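PDB 6FF1: CsoZ from Staphylococcus aureus, which probably acts as a copper metallochaperone of the heavy-metal-associated domain family, serving copper homeostasis in the bacterial cell. Local coordinates for residues 27-32 / 48-53; 6-11 / 40-45. All blocks are in the same frame, centred on the assembly; numbering follows the deposited sequence.

Contact 1 of 2, residues 27-32 / 48-53; sequences NMIGVH and ETPANL
Glu48 N donates to Gly30 O over 2.8 Å, tying the loop after strand 42-47 to the type II turn from Met28 to Val31 that leads into strand 31-36. Gly30 sits in that turn with positive phi, and its bare CA makes a CA-H...O contact of 3.3 Å with Glu48 O. Strands 31-36 and 42-47 pair through the backbones of His32 and Ser46; the chains part on the turn side, where Glu48 begins the run towards helix 53-62, whose N-cap is Asn52.

Next to the backbone bond, a second one joins side chains in one of the two deposited conformers of His32. With CG between its backbone N and carbonyl carbon (chi1 63°) and an extended chain beyond, Glu48 reaches the imidazole edge. Its OE1 accepts from NE2-H at 2.7 Å on the anti lone pair, nearly straight at 168° and close to the ring plane, with the carboxylate standing almost perpendicular to the ring. Gly30 O lies over the middle of one ring face, 3.5 Å from its plane.

Beside the turn, Ala51 CB touches both Ile29 O and Val31 CG2, the latter 3.6 Å away, and Ile29 CG2 rests 3.8 Å from Pro50 CG, on the proline that follows a cis peptide. In that His32 conformer, a carboxylate bound to NE2 would probably stabilise a protonated imidazole, adding an electrostatic pull to the bond.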
ATOM      1  N   ASN A  27       9.390   0.951   0.830  1.00 11.87           N
ATOM      2  CA  ASN A  27      10.717   0.377   0.677  1.00 14.27           C
ATOM      3  C   ASN A  27      10.843  -0.742  -0.319  1.00 14.05           C
ATOM      4  O   ASN A  27      11.957  -1.188  -0.631  1.00 15.52           O
ATOM      5  CB  ASN A  27      11.311  -0.020   2.021  1.00 14.76           C
ATOM      6  CG  ASN A  27      11.616   1.226   2.900  1.00 16.18           C
ATOM      7  OD1 ASN A  27      11.611   2.351   2.431  1.00 18.74           O
ATOM      8  ND2 ASN A  27      11.808   0.979   4.149  1.00 20.01           N
ATOM      9  N   MET A  28       9.711  -1.154  -0.902  1.00 12.41           N
ATOM     10  CA  MET A  28       9.790  -2.046  -2.027  1.00 12.72           C
ATOM     11  C   MET A  28      10.482  -1.332  -3.173  1.00 12.65           C
ATOM     12  O   MET A  28      10.214  -0.177  -3.466  1.00 12.56           O
ATOM     13  CB  MET A  28       8.380  -2.455  -2.461  1.00 13.84           C
ATOM     14  CG  MET A  28       7.683  -3.275  -1.441  1.00 14.94           C
ATOM     15  SD  MET A  28       5.951  -3.557  -1.919  1.00 16.65           S
ATOM     16  CE  MET A  28       6.111  -4.562  -3.276  1.00 22.12           C
ATOM     17  N   ILE A  29      11.409  -2.044  -3.830  1.00 12.90           N
ATOM     18  CA  ILE A  29      12.071  -1.453  -4.973  1.00 13.02           C
ATOM     19  C   ILE A  29      11.058  -1.102  -6.047  1.00 12.40           C
ATOM     20  O   ILE A  29      10.230  -1.929  -6.385  1.00 13.95           O
ATOM     21  CB  ILE A  29      13.175  -2.321  -5.526  1.00 14.67           C
ATOM     22  CG1 ILE A  29      14.223  -2.584  -4.453  1.00 17.25           C
ATOM     23  CG2 ILE A  29      13.786  -1.659  -6.763  1.00 14.58           C
ATOM     24  CD1 ILE A  29      14.995  -1.401  -4.008  1.00 19.35           C
ATOM     25  N   GLY A  30      11.102   0.128  -6.543  1.00 12.05           N
ATOM     26  CA  GLY A  30      10.163   0.596  -7.545  1.00 12.36           C
ATOM     27  C   GLY A  30       8.995   1.366  -7.008  1.00 12.08           C
ATOM     28  O   GLY A  30       8.282   1.984  -7.785  1.00 13.10           O
ATOM     29  N   VAL A  31       8.778   1.285  -5.683  1.00 11.61           N
ATOM     30  CA  VAL A  31       7.682   2.063  -5.091  1.00 11.13           C
ATOM     31  C   VAL A  31       8.242   3.406  -4.632  1.00 11.58           C
ATOM     32  O   VAL A  31       9.146   3.436  -3.809  1.00 12.66           O
ATOM     33  CB  VAL A  31       7.030   1.340  -3.912  1.00 11.55           C
ATOM     34  CG1 VAL A  31       5.969   2.264  -3.315  1.00 13.18           C
ATOM     35  CG2 VAL A  31       6.408   0.023  -4.381  1.00 12.91           C
ATOM     36  N   HIS A  32       7.655   4.466  -5.141  0.50 11.19           N
ATOM     37  CA  HIS A  32       8.123   5.794  -4.822  0.50 12.44           C
ATOM     38  C   HIS A  32       7.068   6.355  -3.822  0.50 13.07           C
ATOM     39  O   HIS A  32       7.036   6.004  -2.679  0.50 16.45           O
ATOM     40  CB  HIS A  32       8.394   6.548  -6.119  0.50 13.89           C
ATOM     41  CG  HIS A  32       9.263   5.781  -7.074  0.50 12.96           C
ATOM     42  ND1 HIS A  32      10.419   5.153  -6.673  0.50 12.88           N
ATOM     43  CD2 HIS A  32       9.121   5.502  -8.382  0.50 14.55           C
ATOM     44  CE1 HIS A  32      10.961   4.531  -7.701  0.50 13.12           C
ATOM     45  NE2 HIS A  32      10.208   4.745  -8.760  0.50 14.29           N
ATOM     46  N   GLU A  48       6.832   1.561 -10.170  1.00 13.46           N
ATOM     47  CA  GLU A  48       7.298   1.010 -11.427  1.00 13.31           C
ATOM     48  C   GLU A  48       7.949  -0.324 -11.192  1.00 14.88           C
ATOM     49  O   GLU A  48       8.408  -0.637 -10.083  1.00 13.37           O
ATOM     50  CB  GLU A  48       8.278   1.939 -12.124  1.00 15.31           C
ATOM     51  CG  GLU A  48       9.551   2.166 -11.327  1.00 14.13           C
ATOM     52  CD  GLU A  48      10.474   3.196 -11.979  1.00 15.55           C
ATOM     53  OE1 GLU A  48      10.826   4.175 -11.302  1.00 16.46           O
ATOM     54  OE2 GLU A  48      10.860   3.029 -13.171  1.00 18.09           O
ATOM     55  N   THR A  49       8.075  -1.112 -12.289  1.00 14.86           N
ATOM     56  CA  THR A  49       8.794  -2.380 -12.274  1.00 16.16           C
ATOM     57  C   THR A  49      10.149  -2.178 -11.577  1.00 14.02           C
ATOM     58  O   THR A  49      10.817  -1.201 -11.880  1.00 15.30           O
ATOM     59  CB  THR A  49       9.001  -2.853 -13.705  1.00 18.96           C
ATOM     60  OG1 THR A  49       7.710  -3.020 -14.239  1.00 23.70           O
ATOM     61  CG2 THR A  49       9.786  -4.136 -13.785  1.00 21.46           C
ATOM     62  N   PRO A  50      10.503  -3.039 -10.624  1.00 13.91           N
ATOM     63  CA  PRO A  50       9.928  -4.366 -10.373  1.00 15.64           C
ATOM     64  C   PRO A  50       8.677  -4.452  -9.509  1.00 16.95           C
ATOM     65  O   PRO A  50       8.141  -5.537  -9.278  1.00 20.36           O
ATOM     66  CB  PRO A  50      11.085  -5.108  -9.666  1.00 16.80           C
ATOM     67  CG  PRO A  50      11.788  -4.025  -8.927  1.00 15.71           C
ATOM     68  CD  PRO A  50      11.765  -2.861  -9.884  1.00 15.04           C
ATOM     69  N   ALA A  51       8.287  -3.306  -8.945  1.00 14.42           N
ATOM     70  CA  ALA A  51       7.060  -3.272  -8.149  1.00 14.47           C
ATOM     71  C   ALA A  51       5.889  -3.419  -9.109  1.00 13.36           C
ATOM     72  O   ALA A  51       5.949  -2.947 -10.231  1.00 15.09           O
ATOM     73  CB  ALA A  51       6.977  -1.954  -7.369  1.00 16.13           C
ATOM     74  N   ASN A  52       4.819  -4.033  -8.629  1.00 14.73           N
ATOM     75  CA  ASN A  52       3.615  -4.101  -9.390  1.00 14.20           C
ATOM     76  C   ASN A  52       2.461  -4.163  -8.432  1.00 13.71           C
ATOM     77  O   ASN A  52       2.648  -4.323  -7.234  1.00 13.67           O
ATOM     78  CB  ASN A  52       3.616  -5.278 -10.372  1.00 17.26           C
ATOM     79  CG  ASN A  52       3.985  -6.561  -9.709  1.00 18.82           C
ATOM     80  OD1 ASN A  52       3.291  -7.086  -8.848  1.00 17.83           O
ATOM     81  ND2 ASN A  52       5.129  -7.090 -10.138  1.00 29.47           N
ATOM     82  N   LEU A  53       1.258  -4.014  -8.955  1.00 13.32           N
ATOM     83  CA  LEU A  53       0.103  -3.961  -8.058  1.00 13.28           C
ATOM     84  C   LEU A  53       0.033  -5.211  -7.236  1.00 13.84           C
ATOM     85  O   LEU A  53      -0.271  -5.197  -6.035  1.00 14.05           O
ATOM     86  CB  LEU A  53      -1.161  -3.732  -8.859  1.00 14.63           C
ATOM     87  CG  LEU A  53      -2.420  -3.558  -8.049  1.00 15.36           C
ATOM     88  CD1 LEU A  53      -2.321  -2.380  -7.153  1.00 16.60           C
ATOM     89  CD2 LEU A  53      -3.632  -3.432  -8.957  1.00 17.92           C
TER

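Contact 2 of 2, residues 6-11 / 40-45; sequences TIYTAG and DGQVTV
Thr9 sets OG1 between its backbone N and carbonyl carbon (chi1 75°), which turns the hydroxyl onto Gly41 O, while Tyr8 and Gln42, both with chi1 near -65° to -70°, stand side by side. They belong to the antiparallel pairing of strands 3-10 and 42-47, the two central strands of the ferredoxin-like sheet of heavy-metal-associated domains. Ile7 and Val43 form the hydrogen-bonded pair, joined by Ile7 N to Val43 O at 2.7 Å and by the reciprocal Val43 N to Ile7 O bond; Thr6-Thr44 and Tyr8-Gln42 are the non-hydrogen-bonded pairs on its two sides.

On the face of Thr6, Tyr8, Gln42 and Thr44, the Gln42 chain runs beside the tyrosine, CG lying 3.7 Å from Tyr8 CD2 and the amide inclined to the ring. Thr6 CG2 sits over one face of that ring, towards its rim, and also meets Gln42 CB. In one of its two conformers Thr44 places CG2 3.5 Å from Thr6 OG1.

Ile7 and Val43 point to the opposite, apolar face. Ile7 lies under helix 53-62, against Leu53, Ile56 and Ile60, and its CD1 approaches Val45 CG2. The Thr9 and Val43 side chains cross at about a right angle, CG2 to CG2 3.6 Å.

Where strand 3-10 ends and strand 42-47 begins, Asp40 OD1 accepts from Gln42 N in an Asx turn, and a water donates to both Thr9 O and Asp40 O. Gly41 O is gripped twice by one residue: Thr9 OG1 comes in on a lone pair at 2.7 Å, whereas Thr9 N approaches from above the carbonyl plane.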
ATOM      1  N   THR A   6      -4.864   3.735  -6.566  1.00 12.95           N
ATOM      2  CA  THR A   6      -5.499   3.810  -5.248  1.00 12.95           C
ATOM      3  C   THR A   6      -5.986   2.432  -4.920  1.00 12.62           C
ATOM      4  O   THR A   6      -6.731   1.840  -5.690  1.00 15.11           O
ATOM      5  CB  THR A   6      -6.612   4.828  -5.238  1.00 15.27           C
ATOM      6  OG1 THR A   6      -6.100   6.097  -5.641  1.00 20.31           O
ATOM      7  CG2 THR A   6      -7.247   4.899  -3.848  1.00 17.51           C
ATOM      8  N   ILE A   7      -5.520   1.903  -3.821  1.00 12.11           N
ATOM      9  CA  ILE A   7      -5.873   0.593  -3.324  1.00 11.64           C
ATOM     10  C   ILE A   7      -6.806   0.783  -2.151  1.00 11.58           C
ATOM     11  O   ILE A   7      -6.458   1.538  -1.206  1.00 13.21           O
ATOM     12  CB  ILE A   7      -4.648  -0.217  -2.927  1.00 12.80           C
ATOM     13  CG1 ILE A   7      -3.652  -0.301  -4.079  1.00 14.35           C
ATOM     14  CG2 ILE A   7      -5.067  -1.555  -2.402  1.00 12.66           C
ATOM     15  CD1 ILE A   7      -2.290  -0.837  -3.690  1.00 14.10           C
ATOM     16  N   TYR A   8      -7.957   0.142  -2.186  1.00 11.15           N
ATOM     17  CA  TYR A   8      -8.984   0.353  -1.177  1.00 11.80           C
ATOM     18  C   TYR A   8      -8.924  -0.753  -0.164  1.00 11.63           C
ATOM     19  O   TYR A   8      -9.301  -1.884  -0.412  1.00 12.84           O
ATOM     20  CB  TYR A   8     -10.354   0.428  -1.833  1.00 12.11           C
ATOM     21  CG  TYR A   8     -10.500   1.630  -2.712  1.00 12.64           C
ATOM     22  CD1 TYR A   8      -9.993   1.624  -4.024  1.00 14.45           C
ATOM     23  CD2 TYR A   8     -11.102   2.791  -2.239  1.00 13.41           C
ATOM     24  CE1 TYR A   8     -10.112   2.746  -4.825  1.00 17.31           C
ATOM     25  CE2 TYR A   8     -11.239   3.882  -3.081  1.00 16.14           C
ATOM     26  CZ  TYR A   8     -10.734   3.848  -4.354  1.00 16.90           C
ATOM     27  OH  TYR A   8     -10.873   4.956  -5.185  1.00 23.34           O
ATOM     28  N   THR A   9      -8.315  -0.441   0.966  1.00 13.53           N
ATOM     29  CA  THR A   9      -8.081  -1.440   2.009  1.00 13.07           C
ATOM     30  C   THR A   9      -9.158  -1.399   3.062  1.00 12.90           C
ATOM     31  O   THR A   9      -9.900  -0.413   3.180  1.00 14.44           O
ATOM     32  CB  THR A   9      -6.736  -1.303   2.686  1.00 13.14           C
ATOM     33  OG1 THR A   9      -6.743  -0.202   3.581  1.00 12.96           O
ATOM     34  CG2 THR A   9      -5.623  -1.163   1.675  1.00 14.33           C
ATOM     35  N   ALA A  10      -9.170  -2.428   3.890  1.00 14.11           N
ATOM     36  CA  ALA A  10      -9.944  -2.501   5.101  1.00 15.08           C
ATOM     37  C   ALA A  10      -9.074  -3.148   6.154  1.00 16.13           C
ATOM     38  O   ALA A  10      -8.273  -4.057   5.857  1.00 16.73           O
ATOM     39  CB  ALA A  10     -11.207  -3.306   4.848  1.00 19.49           C
ATOM     40  N   GLY A  11      -9.277  -2.724   7.395  1.00 14.82           N
ATOM     41  CA  GLY A  11      -8.572  -3.284   8.516  1.00 15.32           C
ATOM     42  C   GLY A  11      -7.479  -2.472   9.149  1.00 13.51           C
ATOM     43  O   GLY A  11      -7.035  -2.803  10.229  1.00 16.60           O
ATOM     44  N   ASP A  40     -10.342   6.426   5.507  1.00 14.04           N
ATOM     45  CA  ASP A  40     -11.007   5.744   4.460  1.00 14.75           C
ATOM     46  C   ASP A  40     -10.323   4.493   3.931  1.00 13.41           C
ATOM     47  O   ASP A  40     -10.888   3.815   3.098  1.00 15.85           O
ATOM     48  CB  ASP A  40     -11.429   6.644   3.351  1.00 16.81           C
ATOM     49  CG  ASP A  40     -10.293   7.284   2.625  1.00 16.60           C
ATOM     50  OD1 ASP A  40      -9.175   6.748   2.633  1.00 17.15           O
ATOM     51  OD2 ASP A  40     -10.500   8.391   2.032  1.00 22.60           O
ATOM     52  N   GLY A  41      -9.135   4.190   4.434  1.00 12.44           N
ATOM     53  CA  GLY A  41      -8.425   3.010   4.040  1.00 12.80           C
ATOM     54  C   GLY A  41      -7.752   3.084   2.691  1.00 11.69           C
ATOM     55  O   GLY A  41      -7.184   2.064   2.230  1.00 13.24           O
ATOM     56  N   GLN A  42      -7.718   4.200   2.044  1.00 11.23           N
ATOM     57  CA  GLN A  42      -7.131   4.304   0.732  1.00 11.75           C
ATOM     58  C   GLN A  42      -5.643   4.406   0.825  1.00 11.98           C
ATOM     59  O   GLN A  42      -5.102   5.268   1.519  1.00 13.43           O
ATOM     60  CB  GLN A  42      -7.682   5.522   0.008  1.00 14.72           C
ATOM     61  CG  GLN A  42      -9.164   5.305  -0.325  1.00 19.12           C
ATOM     62  CD  GLN A  42      -9.773   6.536  -0.951  1.00 23.33           C
ATOM     63  OE1 GLN A  42      -9.065   7.315  -1.559  1.00 27.78           O
ATOM     64  NE2 GLN A  42     -11.083   6.678  -0.827  1.00 27.40           N
ATOM     65  N   VAL A  43      -4.987   3.555   0.032  1.00 12.54           N
ATOM     66  CA  VAL A  43      -3.550   3.533  -0.088  1.00 12.71           C
ATOM     67  C   VAL A  43      -3.233   3.980  -1.470  1.00 13.04           C
ATOM     68  O   VAL A  43      -3.598   3.310  -2.457  1.00 15.92           O
ATOM     69  CB  VAL A  43      -3.009   2.118   0.182  1.00 14.50           C
ATOM     70  CG1 VAL A  43      -1.519   2.038  -0.087  1.00 16.38           C
ATOM     71  CG2 VAL A  43      -3.355   1.662   1.573  1.00 16.57           C
ATOM     72  N   THR A  44      -2.627   5.135  -1.625  1.00 12.76           N
ATOM     73  CA  THR A  44      -2.231   5.625  -2.945  0.50 13.33           C
ATOM     74  C   THR A  44      -0.772   5.394  -3.134  1.00 12.86           C
ATOM     75  O   THR A  44       0.035   5.728  -2.253  1.00 14.69           O
ATOM     76  CB  THR A  44      -2.515   7.120  -3.188  0.50 15.94           C
ATOM     77  OG1 THR A  44      -1.890   7.916  -2.179  0.50 21.61           O
ATOM     78  CG2 THR A  44      -4.016   7.371  -3.181  0.50 16.96           C
ATOM     79  N   VAL A  45      -0.408   4.841  -4.280  1.00 12.85           N
ATOM     80  CA  VAL A  45       0.942   4.394  -4.521  1.00 12.37           C
ATOM     81  C   VAL A  45       1.330   4.773  -5.934  1.00 12.38           C
ATOM     82  O   VAL A  45       0.563   4.591  -6.851  1.00 14.38           O
ATOM     83  CB  VAL A  45       1.052   2.904  -4.288  1.00 14.76           C
ATOM     84  CG1 VAL A  45       0.882   2.428  -2.901  1.00 22.92           C
ATOM     85  CG2 VAL A  45       0.135   2.105  -5.132  1.00 16.50           C
TER
HETATM   86  O   HOH W   1     -10.589   1.649   1.386  1.00 15.36           O

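How the contacts relate
The two contacts have centres about 17 Å apart, on opposite sides of the chain's centre, and both reach the same four-stranded antiparallel sheet. Their segments alternate along the chain: 6-11, then 27-32, then 40-45, then 48-53. Contact 2 joins the first strand to strand 42-47, and contact 1 links the start of strand 31-36 to the chain leaving the far end of strand 42-47. They meet physically where Leu53 CD1, at the start of helix 53-62, packs on Ile7 CD1 at 3.8 Å. The interleaved order of the four segments binds early and late parts of the chain into one heavy-metal-associated domain.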